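Local coordinates for superoxide reductase (Giardia intestinalis, PDB 4D7P), which probably reduces superoxide to hydrogen peroxide at a mononuclear iron centre, as part of the parasite's handling of oxidative stress, at residues 16-28 and 34-48. Sequence-based numbering, arbitrary orientation.
Sequences KEKHVPEMKLSGN and CGATVMHPATEKHYI. With FE (Fe (III) ion), chain B.
His19 NE2, His40 NE2 and His46 NE2 converge on one iron ion, 2.0 Å from His19 NE2 and 2.2 Å from His40 NE2, tying segment 16-28 to segment 34-48. His102 ND1 and Cys99 SG complete the five short bonds, giving the four-histidine, one-cysteine iron site characteristic of superoxide reductases. Glu17 adds a long, weak sixth contact at most: CG stands anti to the backbone N (chi1 178°), and the extended chain brings OE2 to 2.9 Å from the iron. The same OE2 lies 3.1 Å from His46 CE1, at the ring edge, carboxylate and ring planes 39° apart. The His19 and His40 rings meet obliquely, planes at 58°, with His40 CD2 over one face of His19. Ile48 CG1 covers the centre of one His40 face and Pro41 CD lies over the opposite one. A bent hydrogen bond from His40 ND1 to Pro41 O (2.6 Å) and the iron bond together set this ring's orientation. Lys18 O, in the ring plane, is 3.4 Å from His40 CB. Farther along, Gly35, preceded by a cis peptide bond, brings its CA to 3.6 Å from Val20 O, and a water bridges Val20 O to Ala36 N, the latter bond weak. Pro21 CB rests on Cys34 SG. The iron sits at one end of the beta-sandwich, between loop 35-47, the residues before strand 21-26, and the junction of strands 90-99 and 103-110 that carries Cys99 and His102.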
# COMPACT_ATOMS: atom_id res chain seq x y z
N LYS A 16 4.12 -23.04 17.73
CA LYS A 16 5.50 -22.63 17.99
C LYS A 16 5.79 -21.28 17.31
O LYS A 16 6.37 -20.38 17.92
CB LYS A 16 6.49 -23.70 17.51
CG LYS A 16 7.57 -24.09 18.54
CD LYS A 16 8.42 -25.28 18.06
CE LYS A 16 9.54 -25.64 19.05
NZ LYS A 16 10.69 -24.69 19.01
N GLU A 17 5.39 -21.16 16.04
CA GLU A 17 5.54 -19.93 15.26
C GLU A 17 4.30 -19.04 15.45
O GLU A 17 3.17 -19.55 15.47
CB GLU A 17 5.77 -20.25 13.78
CG GLU A 17 5.91 -19.05 12.85
CD GLU A 17 6.04 -19.45 11.38
OE1 GLU A 17 7.03 -20.13 11.03
OE2 GLU A 17 5.16 -19.09 10.58
N LYS A 18 4.50 -17.73 15.59
CA LYS A 18 3.39 -16.84 15.95
C LYS A 18 3.11 -15.79 14.87
O LYS A 18 4.01 -15.12 14.37
CB LYS A 18 3.67 -16.16 17.29
CG LYS A 18 4.11 -17.10 18.41
CD LYS A 18 3.02 -18.11 18.80
CE LYS A 18 3.49 -18.99 19.97
NZ LYS A 18 2.45 -19.96 20.43
N HIS A 19 1.83 -15.67 14.53
CA HIS A 19 1.38 -14.73 13.51
C HIS A 19 0.51 -13.62 14.14
O HIS A 19 0.31 -12.57 13.55
CB HIS A 19 0.59 -15.46 12.41
CG HIS A 19 1.40 -16.32 11.49
ND1 HIS A 19 1.68 -17.64 11.76
CD2 HIS A 19 1.91 -16.09 10.26
CE1 HIS A 19 2.37 -18.17 10.76
NE2 HIS A 19 2.52 -17.25 9.83
N VAL A 20 -0.03 -13.86 15.34
CA VAL A 20 -1.06 -12.97 15.86
C VAL A 20 -0.52 -11.59 16.22
O VAL A 20 0.38 -11.47 17.04
CB VAL A 20 -1.73 -13.57 17.08
CG1 VAL A 20 -2.79 -12.60 17.62
CG2 VAL A 20 -2.34 -14.91 16.70
N PRO A 21 -1.08 -10.53 15.61
CA PRO A 21 -0.57 -9.18 15.86
C PRO A 21 -0.86 -8.66 17.27
O PRO A 21 -1.98 -8.21 17.55
CB PRO A 21 -1.29 -8.32 14.80
CG PRO A 21 -2.54 -9.08 14.49
CD PRO A 21 -2.17 -10.54 14.61
N GLU A 22 0.13 -8.73 18.16
CA GLU A 22 0.03 -8.12 19.49
C GLU A 22 -0.26 -6.63 19.35
O GLU A 22 0.38 -5.94 18.57
CB GLU A 22 1.31 -8.32 20.30
CG GLU A 22 1.20 -7.88 21.77
CD GLU A 22 2.56 -7.75 22.47
OE1 GLU A 22 3.44 -7.01 21.97
OE2 GLU A 22 2.75 -8.36 23.55
N MET A 23 -1.22 -6.13 20.12
CA MET A 23 -1.52 -4.70 20.17
C MET A 23 -1.22 -4.12 21.55
O MET A 23 -1.68 -4.66 22.56
CB MET A 23 -2.98 -4.44 19.82
CG MET A 23 -3.28 -4.25 18.34
SD MET A 23 -5.04 -3.97 18.07
CE MET A 23 -5.62 -5.61 18.43
N LYS A 24 -0.46 -3.04 21.60
CA LYS A 24 -0.30 -2.27 22.84
C LYS A 24 -0.84 -0.85 22.64
O LYS A 24 -0.45 -0.17 21.70
CB LYS A 24 1.17 -2.24 23.29
CG LYS A 24 1.76 -3.64 23.55
CD LYS A 24 2.40 -3.74 24.93
CE LYS A 24 2.66 -5.18 25.32
NZ LYS A 24 1.92 -5.56 26.55
N LEU A 25 -1.72 -0.42 23.54
CA LEU A 25 -2.42 0.86 23.41
C LEU A 25 -1.96 1.89 24.45
O LEU A 25 -2.02 1.63 25.66
CB LEU A 25 -3.92 0.65 23.53
CG LEU A 25 -4.87 1.83 23.39
CD1 LEU A 25 -4.83 2.37 21.96
CD2 LEU A 25 -6.29 1.39 23.76
N SER A 26 -1.50 3.04 23.98
CA SER A 26 -1.07 4.16 24.83
C SER A 26 -1.82 5.41 24.40
O SER A 26 -1.40 6.07 23.46
CB SER A 26 0.43 4.42 24.71
OG SER A 26 1.17 3.22 24.53
N GLY A 27 -2.90 5.76 25.08
CA GLY A 27 -3.76 6.82 24.60
C GLY A 27 -4.39 6.38 23.29
O GLY A 27 -5.14 5.41 23.25
N ASN A 28 -4.07 7.07 22.19
CA ASN A 28 -4.63 6.66 20.91
C ASN A 28 -3.55 6.05 20.02
O ASN A 28 -3.78 5.73 18.86
CB ASN A 28 -5.31 7.85 20.20
CG ASN A 28 -4.33 8.92 19.79
OD1 ASN A 28 -3.29 9.09 20.42
ND2 ASN A 28 -4.66 9.64 18.71
N CYS A 34 4.22 -8.91 15.46
CA CYS A 34 3.80 -10.29 15.23
C CYS A 34 4.98 -11.26 15.45
O CYS A 34 5.93 -11.25 14.67
CB CYS A 34 3.27 -10.46 13.82
SG CYS A 34 2.20 -9.14 13.25
N GLY A 35 4.92 -12.09 16.49
CA GLY A 35 3.86 -12.05 17.46
C GLY A 35 4.39 -11.44 18.74
O GLY A 35 5.43 -10.77 18.72
N ALA A 36 3.69 -11.66 19.85
CA ALA A 36 3.98 -10.95 21.09
C ALA A 36 5.34 -11.32 21.68
O ALA A 36 6.11 -10.45 22.09
CB ALA A 36 2.88 -11.20 22.12
N THR A 37 5.65 -12.62 21.70
CA THR A 37 6.87 -13.13 22.31
C THR A 37 7.90 -13.53 21.26
O THR A 37 9.09 -13.22 21.39
CB THR A 37 6.56 -14.33 23.23
OG1 THR A 37 5.52 -13.98 24.15
CG2 THR A 37 7.81 -14.77 24.02
N VAL A 38 7.45 -14.22 20.21
CA VAL A 38 8.33 -14.59 19.11
C VAL A 38 8.05 -13.77 17.85
O VAL A 38 6.90 -13.68 17.40
CB VAL A 38 8.20 -16.08 18.76
CG1 VAL A 38 9.35 -16.51 17.88
CG2 VAL A 38 8.14 -16.92 20.03
N MET A 39 9.09 -13.18 17.28
CA MET A 39 8.91 -12.42 16.05
C MET A 39 8.80 -13.37 14.87
O MET A 39 9.67 -14.21 14.66
CB MET A 39 10.06 -11.45 15.84
CG MET A 39 9.84 -10.51 14.67
SD MET A 39 8.65 -9.18 15.01
CE MET A 39 9.49 -8.29 16.33
N HIS A 40 7.73 -13.23 14.09
CA HIS A 40 7.54 -14.04 12.88
C HIS A 40 8.70 -13.87 11.92
O HIS A 40 9.30 -12.80 11.88
CB HIS A 40 6.22 -13.65 12.21
CG HIS A 40 5.91 -14.44 10.97
ND1 HIS A 40 6.47 -14.15 9.74
CD2 HIS A 40 5.07 -15.48 10.76
CE1 HIS A 40 5.98 -14.98 8.84
NE2 HIS A 40 5.13 -15.79 9.43
N PRO A 41 9.04 -14.92 11.16
CA PRO A 41 10.09 -14.78 10.15
C PRO A 41 9.88 -13.64 9.15
O PRO A 41 8.76 -13.17 8.88
CB PRO A 41 10.07 -16.14 9.43
CG PRO A 41 9.67 -17.09 10.51
CD PRO A 41 8.66 -16.33 11.35
N ALA A 42 11.01 -13.20 8.61
CA ALA A 42 11.06 -12.11 7.65
C ALA A 42 12.08 -12.47 6.57
O ALA A 42 13.26 -12.13 6.67
CB ALA A 42 11.42 -10.80 8.33
N THR A 43 11.61 -13.19 5.56
CA THR A 43 12.45 -13.61 4.45
C THR A 43 11.73 -13.37 3.14
O THR A 43 10.53 -13.08 3.13
CB THR A 43 12.82 -15.11 4.54
OG1 THR A 43 11.66 -15.90 4.28
CG2 THR A 43 13.37 -15.47 5.93
N GLU A 44 12.45 -13.52 2.03
CA GLU A 44 11.88 -13.30 0.71
C GLU A 44 10.82 -14.34 0.37
O GLU A 44 9.94 -14.09 -0.46
CB GLU A 44 12.97 -13.30 -0.35
CG GLU A 44 13.96 -12.18 -0.14
CD GLU A 44 14.97 -12.08 -1.26
OE1 GLU A 44 15.26 -13.11 -1.91
OE2 GLU A 44 15.48 -10.96 -1.48
N LYS A 45 10.91 -15.51 1.00
CA LYS A 45 9.97 -16.59 0.69
C LYS A 45 8.97 -16.83 1.83
O LYS A 45 7.97 -17.53 1.64
CB LYS A 45 10.73 -17.88 0.38
CG LYS A 45 11.55 -17.82 -0.91
CD LYS A 45 12.32 -19.13 -1.14
CE LYS A 45 13.28 -18.98 -2.30
NZ LYS A 45 12.58 -18.60 -3.56
N HIS A 46 9.21 -16.23 3.00
CA HIS A 46 8.26 -16.33 4.11
C HIS A 46 8.21 -15.01 4.87
O HIS A 46 9.20 -14.59 5.48
CB HIS A 46 8.62 -17.47 5.07
CG HIS A 46 7.59 -17.71 6.14
ND1 HIS A 46 7.88 -18.37 7.31
CD2 HIS A 46 6.28 -17.37 6.21
CE1 HIS A 46 6.79 -18.44 8.06
NE2 HIS A 46 5.81 -17.84 7.41
N TYR A 47 7.06 -14.35 4.83
CA TYR A 47 6.96 -13.00 5.36
C TYR A 47 5.54 -12.64 5.77
O TYR A 47 4.57 -13.18 5.24
CB TYR A 47 7.46 -12.01 4.31
CG TYR A 47 6.77 -12.12 2.95
CD1 TYR A 47 5.63 -11.38 2.67
CD2 TYR A 47 7.27 -12.94 1.94
CE1 TYR A 47 5.00 -11.46 1.45
CE2 TYR A 47 6.63 -13.03 0.68
CZ TYR A 47 5.49 -12.27 0.46
OH TYR A 47 4.83 -12.31 -0.76
N ILE A 48 5.43 -11.74 6.74
CA ILE A 48 4.17 -11.04 6.94
C ILE A 48 4.30 -9.76 6.15
O ILE A 48 5.17 -8.91 6.41
CB ILE A 48 3.87 -10.78 8.42
CG1 ILE A 48 3.35 -12.07 9.06
CG2 ILE A 48 2.82 -9.67 8.58
CD1 ILE A 48 3.31 -12.01 10.59
FE FE B . 4.03 -17.48 8.49
O HOH W 1 0.64 -11.82 19.62